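Side-chain contacts in proline iminopeptidase-related protein (Thermus thermophilus, PDB 2YYS), which is of unknown function but, as a member of the peptidase S33 family with an alpha/beta-hydrolase domain, probably has peptidase activity: residues A[166-169]-A[170-174]; A[227-230]-A[231-234]. All coordinates share one frame; numbering follows the deposited sequence.

Interaction 1: residues A[166-169]-A[170-174]; sequences LFDR and LMFPT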
loop_
_atom_site.group_PDB
_atom_site.type_symbol
_atom_site.label_atom_id
_atom_site.label_comp_id
_atom_site.label_asym_id
_atom_site.label_seq_id
_atom_site.Cartn_x
_atom_site.Cartn_y
_atom_site.Cartn_z
ATOM N N LEU A 166 14.769 12.353 3.312
ATOM C CA LEU A 166 14.666 12.046 1.891
ATOM C C LEU A 166 13.252 11.611 1.522
ATOM O O LEU A 166 12.689 12.097 0.553
ATOM C CB LEU A 166 15.665 10.968 1.493
ATOM C CG LEU A 166 17.140 11.356 1.547
ATOM C CD1 LEU A 166 17.995 10.126 1.271
ATOM C CD2 LEU A 166 17.485 12.454 0.568
ATOM N N PHE A 167 12.682 10.687 2.284
ATOM C CA PHE A 167 11.324 10.221 1.998
ATOM C C PHE A 167 10.310 11.361 2.143
ATOM O O PHE A 167 9.364 11.429 1.375
ATOM C CB PHE A 167 10.935 9.013 2.872
ATOM C CG PHE A 167 11.409 7.680 2.326
ATOM C CD1 PHE A 167 10.823 7.124 1.192
ATOM C CD2 PHE A 167 12.441 6.989 2.942
ATOM C CE1 PHE A 167 11.262 5.899 0.687
ATOM C CE2 PHE A 167 12.882 5.767 2.442
ATOM C CZ PHE A 167 12.294 5.222 1.318
ATOM N N ASP A 168 10.528 12.272 3.093
ATOM C CA ASP A 168 9.609 13.398 3.309
ATOM C C ASP A 168 9.556 14.293 2.056
ATOM O O ASP A 168 8.490 14.762 1.651
ATOM C CB ASP A 168 10.042 14.262 4.511
ATOM C CG ASP A 168 9.580 13.703 5.877
ATOM O OD1 ASP A 168 8.864 12.674 5.946
ATOM O OD2 ASP A 168 9.908 14.268 6.954
ATOM N N ARG A 169 10.719 14.508 1.448
ATOM C CA ARG A 169 10.822 15.314 0.229
ATOM C C ARG A 169 10.074 14.667 -0.942
ATOM O O ARG A 169 9.332 15.335 -1.674
ATOM C CB ARG A 169 12.292 15.517 -0.136
ATOM C CG ARG A 169 12.592 16.834 -0.785
ATOM C CD ARG A 169 14.097 17.124 -0.926
ATOM N NE ARG A 169 14.694 17.232 0.396
ATOM C CZ ARG A 169 15.880 16.759 0.758
ATOM N NH1 ARG A 169 16.689 16.133 -0.093
ATOM N NH2 ARG A 169 16.262 16.933 2.009
ATOM N N LEU A 170 10.272 13.366 -1.113
ATOM C CA LEU A 170 9.576 12.613 -2.153
ATOM C C LEU A 170 8.067 12.564 -1.899
ATOM O O LEU A 170 7.268 12.712 -2.816
ATOM C CB LEU A 170 10.144 11.192 -2.251
ATOM C CG LEU A 170 11.627 11.093 -2.600
ATOM C CD1 LEU A 170 12.020 9.639 -2.755
ATOM C CD2 LEU A 170 11.974 11.861 -3.874
ATOM N N MET A 171 7.686 12.389 -0.641
ATOM C CA MET A 171 6.281 12.143 -0.289
ATOM C C MET A 171 5.378 13.376 -0.140
ATOM O O MET A 171 4.169 13.294 -0.398
ATOM C CB MET A 171 6.212 11.349 1.011
ATOM C CG MET A 171 6.635 9.890 0.876
ATOM S SD MET A 171 6.396 9.030 2.407
ATOM C CE MET A 171 6.757 7.372 1.948
ATOM N N PHE A 172 5.949 14.502 0.289
ATOM C CA PHE A 172 5.158 15.656 0.730
ATOM C C PHE A 172 5.529 16.920 -0.046
ATOM O O PHE A 172 6.560 17.534 0.224
ATOM C CB PHE A 172 5.348 15.896 2.237
ATOM C CG PHE A 172 4.873 14.757 3.094
ATOM C CD1 PHE A 172 3.526 14.451 3.176
ATOM C CD2 PHE A 172 5.777 13.976 3.793
ATOM C CE1 PHE A 172 3.088 13.396 3.959
ATOM C CE2 PHE A 172 5.344 12.912 4.572
ATOM C CZ PHE A 172 4.004 12.625 4.656
ATOM N N PRO A 173 4.709 17.298 -1.021
ATOM C CA PRO A 173 4.950 18.541 -1.776
ATOM C C PRO A 173 4.847 19.815 -0.930
ATOM O O PRO A 173 5.515 20.785 -1.275
ATOM C CB PRO A 173 3.858 18.532 -2.847
ATOM C CG PRO A 173 2.789 17.600 -2.311
ATOM C CD PRO A 173 3.519 16.575 -1.508
ATOM N N THR A 174 4.024 19.811 0.127
ATOM C CA THR A 174 3.914 20.951 1.048
ATOM C C THR A 174 4.217 20.601 2.501
ATOM O O THR A 174 3.836 19.522 2.984
ATOM C CB THR A 174 2.501 21.530 1.040
ATOM O OG1 THR A 174 1.578 20.556 1.549
ATOM C CG2 THR A 174 2.025 21.856 -0.393
HETATM O O HOH W 1 9.078 17.894 -1.229
#
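Phe172 N, Met171 N and Leu170 N reach back to the carbonyls of Asp168, Phe167 and Leu166, the last i-to-i+4 hydrogen bonds before Phe172 leaves the helix. The bond from Leu170 N to Leu166 O is the straightest (3.2 Å, 167°), whereas that from Phe172 N to Asp168 O (2.9 Å) bends to 140° as the chain turns away. Beyond it, one water donates to Arg169 O (2.6 Å) and Phe172 O (2.9 Å), so a carbonyl of the last turn is served by solvent.

The apolar contact is slight: the Met171 methyl CE meets Phe167 CD1 at 4.1 Å. Met171 extends beyond CG, an unbranched reach that carries CE back one turn to the ring. Its CB also lies 3.8 Å above one face of Phe172, offset toward the rim.

Asp168 meets Phe172 differently. With CG anti to the carbonyl carbon (chi1 -83°), Asp168 OD1 comes in the ring plane to the edge at Phe172 CE2, 3.8 Å away, where the ring hydrogens are slightly positive. The other oxygen, OD2, forms a salt bridge with Lys164, one turn earlier; the guanidinium of Arg169 makes a salt bridge with Glu161, in the loop before the helix.

Leu166, Phe167 and Leu170 pack on Leu138 of helix 131-141, while Asp168 and Phe172 touch Arg178 of helix 175-187, which Thr174 caps through Gly177 N.

Interaction 2: residues A[227-230]-A[231-234]; sequences ERDG and TSYP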
loop_
_atom_site.group_PDB
_atom_site.type_symbol
_atom_site.label_atom_id
_atom_site.label_comp_id
_atom_site.label_asym_id
_atom_site.label_seq_id
_atom_site.Cartn_x
_atom_site.Cartn_y
_atom_site.Cartn_z
ATOM N N GLU A 227 0.758 13.389 -8.662
ATOM C CA GLU A 227 1.768 13.877 -9.607
ATOM C C GLU A 227 3.111 14.188 -8.963
ATOM O O GLU A 227 4.166 14.051 -9.598
ATOM C CB GLU A 227 1.237 15.145 -10.247
ATOM C CG GLU A 227 2.113 15.767 -11.307
ATOM C CD GLU A 227 1.537 17.111 -11.705
ATOM O OE1 GLU A 227 1.594 18.065 -10.856
ATOM O OE2 GLU A 227 0.970 17.159 -12.830
ATOM N N ARG A 228 3.057 14.629 -7.710
ATOM C CA ARG A 228 4.252 14.993 -6.946
ATOM C C ARG A 228 4.682 13.970 -5.898
ATOM O O ARG A 228 5.444 14.277 -4.986
ATOM C CB ARG A 228 4.042 16.381 -6.335
ATOM C CG ARG A 228 3.887 17.448 -7.438
ATOM C CD ARG A 228 3.808 18.892 -6.957
ATOM N NE ARG A 228 5.021 19.331 -6.267
ATOM C CZ ARG A 228 5.170 20.525 -5.683
ATOM N NH1 ARG A 228 4.184 21.421 -5.716
ATOM N NH2 ARG A 228 6.307 20.830 -5.057
ATOM N N ASP A 229 4.205 12.740 -6.049
ATOM C CA ASP A 229 4.652 11.620 -5.223
ATOM C C ASP A 229 5.923 11.072 -5.858
ATOM O O ASP A 229 5.868 10.267 -6.789
ATOM C CB ASP A 229 3.559 10.560 -5.164
ATOM C CG ASP A 229 3.909 9.386 -4.272
ATOM O OD1 ASP A 229 5.025 9.350 -3.718
ATOM O OD2 ASP A 229 3.116 8.442 -4.090
ATOM N N GLY A 230 7.068 11.552 -5.378
ATOM C CA GLY A 230 8.355 11.096 -5.860
ATOM C C GLY A 230 8.723 9.655 -5.515
ATOM O O GLY A 230 9.765 9.192 -5.972
ATOM N N THR A 231 7.900 8.962 -4.719
ATOM C CA THR A 231 8.080 7.530 -4.459
ATOM C C THR A 231 7.324 6.617 -5.416
ATOM O O THR A 231 7.521 5.404 -5.379
ATOM C CB THR A 231 7.661 7.143 -3.023
ATOM O OG1 THR A 231 6.236 7.205 -2.876
ATOM C CG2 THR A 231 8.212 8.096 -1.992
ATOM N N SER A 232 6.460 7.181 -6.255
ATOM C CA SER A 232 5.581 6.392 -7.124
ATOM C C SER A 232 5.481 6.911 -8.562
ATOM O O SER A 232 5.446 6.115 -9.482
ATOM C CB SER A 232 4.166 6.353 -6.536
ATOM O OG SER A 232 3.335 5.444 -7.241
ATOM N N TYR A 233 5.392 8.232 -8.737
ATOM C CA TYR A 233 5.201 8.858 -10.046
ATOM C C TYR A 233 6.520 9.465 -10.527
ATOM O O TYR A 233 7.234 10.077 -9.722
ATOM C CB TYR A 233 4.103 9.946 -9.980
ATOM C CG TYR A 233 3.641 10.376 -11.355
ATOM C CD1 TYR A 233 2.747 9.598 -12.075
ATOM C CD2 TYR A 233 4.157 11.515 -11.967
ATOM C CE1 TYR A 233 2.365 9.946 -13.361
ATOM C CE2 TYR A 233 3.766 11.879 -13.257
ATOM C CZ TYR A 233 2.874 11.082 -13.944
ATOM O OH TYR A 233 2.481 11.401 -15.217
ATOM N N PRO A 234 6.863 9.362 -11.815
ATOM C CA PRO A 234 6.032 8.802 -12.893
ATOM C C PRO A 234 6.099 7.290 -13.156
ATOM O O PRO A 234 5.493 6.872 -14.138
ATOM C CB PRO A 234 6.563 9.535 -14.137
ATOM C CG PRO A 234 8.013 9.790 -13.842
ATOM C CD PRO A 234 8.131 9.904 -12.339
HETATM O O HOH W 2 6.319 12.695 -8.816
#
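An Asx turn, in which Asp229 OD1 accepts from Thr231 N at 3.1 Å, lies in the loop after strand 221-226, where alpha/beta hydrolases usually carry the acid of the catalytic triad. Consistent with that role, Asp229 OD2 is hydrogen-bonded to His255 ND1. With CG anti to the backbone N (chi1 -177°), the carboxylate swings over the turn that follows it. Thr231 OG1 donates to Asp229 OD1 at 2.6 Å on the syn side, near the carboxylate plane, while Thr231 N approaches the same oxygen from above that plane. Two donors from one residue thus fix the rotation of the carboxylate, and threonine suits the place because its hydroxyl and amide face the same acceptor; OG1 also bonds Trp128 NE1. Ser232 CB lies 3.4 Å from Asp229 OD2, and the serine hydroxyl turns to Pro127 O.

The backbone repeats this double grip. Asp229 O takes Tyr233 N nearly along the C=O axis at 2.9 Å and Ser232 N, at 3.2 Å, from above the carbonyl plane, so a type I beta turn, Asp229 to Ser232, lies within an i-to-i+4 alpha turn. Tyr233 brings CD2 to 3.5 Å from Glu227 O, and a water at the ring's edge joins Glu227 O to Tyr233 O.

Replacing Asp229 by an alanine would probably leave Thr231 N and OG1 without their shared acceptor and His255 ND1 without the carboxylate that holds it.

Tyr233 packs on Val225 and Val249, tying the loop to strands 221-226 and 247-250, while its hydroxyl bonds Glu237 of helix 236-243.

Overall arrangement
Along the chain the two contacts come in series, neither enclosing nor crossing the other. Interaction 1 closes the last turn of helix 163-171, among the helices inserted between strands 119-125 and 221-226; interaction 2 closes the loop that leaves strand 221-226 for helix 236-243. Though more than fifty residues apart, they meet, their centres about 10 Å from each other. Leu170 O, near the helix end, probably accepts a hydrogen bond from Gly230 N at 2.8 Å, and the methyl CG2 of Thr231 packs against Leu170 and Met171. Pro173 rests against Arg228. The inserted helices are thereby joined to the loop beside His255, which both Met171 and Thr231 touch.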